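Local coordinates for Pdx2 protein (Plasmodium falciparum, PDB 2ABW) that hydrolyses glutamine to glutamate and ammonia, which is channelled to the synthase partner Pdx1 for making the vitamin B6 form pyridoxal 5'-phosphate, at residues R154-R159 with G192-P197. Numbering follows the deposited sequence.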
loop_
_atom_site.group_PDB
_atom_site.type_symbol
_atom_site.label_atom_id
_atom_site.label_comp_id
_atom_site.label_asym_id
_atom_site.label_seq_id
_atom_site.Cartn_x
_atom_site.Cartn_y
_atom_site.Cartn_z
ATOM N N ARG A 154 -10.622 7.844 -8.233
ATOM C CA ARG A 154 -9.965 9.055 -7.769
ATOM C C ARG A 154 -8.536 8.710 -7.343
ATOM O O ARG A 154 -8.072 9.059 -6.270
ATOM C CB ARG A 154 -10.816 9.702 -6.658
ATOM C CG ARG A 154 -10.542 9.256 -5.208
ATOM C CD ARG A 154 -11.749 9.621 -4.265
ATOM N NE ARG A 154 -11.639 8.912 -2.972
ATOM C CZ ARG A 154 -12.324 9.228 -1.872
ATOM N NH1 ARG A 154 -13.205 10.239 -1.895
ATOM N NH2 ARG A 154 -12.138 8.530 -0.745
ATOM N N ALA A 155 -7.856 7.960 -8.216
ATOM C CA ALA A 155 -6.562 7.402 -7.865
ATOM C C ALA A 155 -5.518 8.495 -7.749
ATOM O O ALA A 155 -5.551 9.439 -8.559
ATOM C CB ALA A 155 -6.093 6.438 -8.948
ATOM N N PRO A 156 -4.600 8.368 -6.794
ATOM C CA PRO A 156 -3.497 9.320 -6.749
ATOM C C PRO A 156 -2.619 9.068 -7.978
ATOM O O PRO A 156 -2.684 7.969 -8.573
ATOM C CB PRO A 156 -2.772 8.974 -5.458
ATOM C CG PRO A 156 -3.093 7.597 -5.209
ATOM C CD PRO A 156 -4.490 7.425 -5.682
ATOM N N TYR A 157 -1.824 10.064 -8.326
ATOM C CA TYR A 157 -0.976 10.037 -9.504
ATOM C C TYR A 157 0.464 10.090 -9.126
ATOM O O TYR A 157 0.956 11.026 -8.529
ATOM C CB TYR A 157 -1.350 11.194 -10.414
ATOM C CG TYR A 157 -0.491 11.322 -11.630
ATOM C CD1 TYR A 157 -0.632 10.454 -12.703
ATOM C CD2 TYR A 157 0.409 12.336 -11.745
ATOM C CE1 TYR A 157 0.163 10.600 -13.845
ATOM C CE2 TYR A 157 1.200 12.477 -12.874
ATOM C CZ TYR A 157 1.081 11.595 -13.883
ATOM O OH TYR A 157 1.870 11.773 -15.009
ATOM N N ILE A 158 1.232 9.103 -9.594
ATOM C CA ILE A 158 2.664 9.047 -9.355
ATOM C C ILE A 158 3.393 9.844 -10.429
ATOM O O ILE A 158 3.515 9.389 -11.599
ATOM C CB ILE A 158 3.132 7.594 -9.302
ATOM C CG1 ILE A 158 2.469 6.877 -8.136
ATOM C CG2 ILE A 158 4.632 7.542 -9.247
ATOM C CD1 ILE A 158 2.665 5.307 -8.012
ATOM N N ARG A 159 3.847 11.036 -10.085
ATOM C CA ARG A 159 4.374 11.979 -11.002
ATOM C C ARG A 159 5.844 11.727 -11.253
ATOM O O ARG A 159 6.344 12.050 -12.356
ATOM C CB ARG A 159 4.172 13.369 -10.509
ATOM C CG ARG A 159 4.565 14.473 -11.513
ATOM C CD ARG A 159 4.154 15.849 -11.044
ATOM N NE ARG A 159 4.933 16.367 -9.929
ATOM C CZ ARG A 159 6.181 16.810 -10.031
ATOM N NH1 ARG A 159 6.878 16.697 -11.145
ATOM N NH2 ARG A 159 6.789 17.233 -8.964
ATOM N N GLY A 192 3.469 -0.230 -3.258
ATOM C CA GLY A 192 2.488 0.814 -3.326
ATOM C C GLY A 192 1.638 0.655 -4.594
ATOM O O GLY A 192 2.176 0.449 -5.680
ATOM N N THR A 193 0.319 0.813 -4.426
ATOM C CA THR A 193 -0.650 0.752 -5.548
ATOM C C THR A 193 -1.582 1.904 -5.476
ATOM O O THR A 193 -1.962 2.356 -4.368
ATOM C CB THR A 193 -1.406 -0.573 -5.484
ATOM O OG1 THR A 193 -2.011 -0.765 -4.176
ATOM C CG2 THR A 193 -0.453 -1.752 -5.829
ATOM N N VAL A 194 -1.892 2.493 -6.638
ATOM C CA VAL A 194 -2.791 3.655 -6.660
ATOM C C VAL A 194 -4.264 3.270 -6.741
ATOM O O VAL A 194 -5.169 4.130 -6.633
ATOM C CB VAL A 194 -2.433 4.608 -7.805
ATOM C CG1 VAL A 194 -0.931 4.997 -7.793
ATOM C CG2 VAL A 194 -2.773 3.935 -9.177
ATOM N N PHE A 195 -4.527 2.033 -7.056
ATOM C CA PHE A 195 -5.882 1.468 -7.313
ATOM C C PHE A 195 -6.437 0.809 -6.049
ATOM O O PHE A 195 -5.770 0.756 -5.013
ATOM C CB PHE A 195 -5.843 0.505 -8.503
ATOM C CG PHE A 195 -4.768 -0.566 -8.426
ATOM C CD1 PHE A 195 -5.017 -1.776 -7.812
ATOM C CD2 PHE A 195 -3.534 -0.353 -9.001
ATOM C CE1 PHE A 195 -4.056 -2.757 -7.756
ATOM C CE2 PHE A 195 -2.572 -1.329 -8.951
ATOM C CZ PHE A 195 -2.815 -2.540 -8.334
ATOM N N HIS A 196 -7.659 0.342 -6.161
ATOM C CA HIS A 196 -8.387 -0.351 -5.095
ATOM C C HIS A 196 -8.395 -1.836 -5.345
ATOM O O HIS A 196 -9.284 -2.362 -5.999
ATOM C CB HIS A 196 -9.833 0.163 -5.055
ATOM C CG HIS A 196 -9.961 1.437 -4.328
ATOM N ND1 HIS A 196 -10.266 1.483 -2.988
ATOM C CD2 HIS A 196 -9.788 2.716 -4.730
ATOM C CE1 HIS A 196 -10.321 2.751 -2.607
ATOM N NE2 HIS A 196 -10.000 3.522 -3.639
ATOM N N PRO A 197 -7.384 -2.556 -4.800
ATOM C CA PRO A 197 -7.270 -3.999 -5.106
ATOM C C PRO A 197 -8.377 -4.802 -4.502
ATOM O O PRO A 197 -8.630 -5.949 -4.899
ATOM C CB PRO A 197 -5.959 -4.354 -4.377
ATOM C CG PRO A 197 -5.833 -3.382 -3.258
ATOM C CD PRO A 197 -6.434 -2.113 -3.780
#
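Ala-155 opens the contact with its methyl turned to the chain just past strand 190-193: CB rests 3.4 Å from the carbonyl O of Val-194 and, more loosely, 4.2 Å from Val-194 CG2. The next residue, Pro-156, puts CG and CD against the same valine. Pro-156 CD packs against the carbonyl, 3.5 Å from Val-194 O, while CG lies 4.0 Å from Val-194 CB, the two side chains running past each other in opposite senses. Pro-156 also brings its backbone O to 3.5 Å from Val-194 CB, a contact with carbon and no hydrogen bond; none links the two segments. The proline side chain also touches Cys-87, the assigned nucleophile, and Ile-119 of strand 115-120. As the chain enters strand 157-161, Ile-158 turns in. Its CG1 branch is anti to the carbonyl carbon (chi1 -63°) and nearly fully extended beyond (chi2 172°), which carries CD1 out to 3.6 Å from Val-194 CG1; Ile-119 and Ile-182 pack on the same isoleucine. Val-194 is thus the one residue of 192-197 that all three meet: CG1 lies against both Pro-156 O and Ile-158 CD1, with CG2 looser between Pro-156 O and Ala-155. The joint is buried van der Waals packing of apolar side chains, with two backbone carbonyls against carbon, and it joins the edge of the small three-stranded sheet to the end of a central strand of the large one. Two residues beyond the valine, His-196 reaches Cys-87 and bonds through ND1 to Glu-198, while Arg-154, ahead of Ala-155, is assigned to the glutamine site. The packing therefore lies directly beside the Cys-His-Glu triad expected of a class I glutamine amidotransferase, consistent with a nucleophile elbow following strand 83-86.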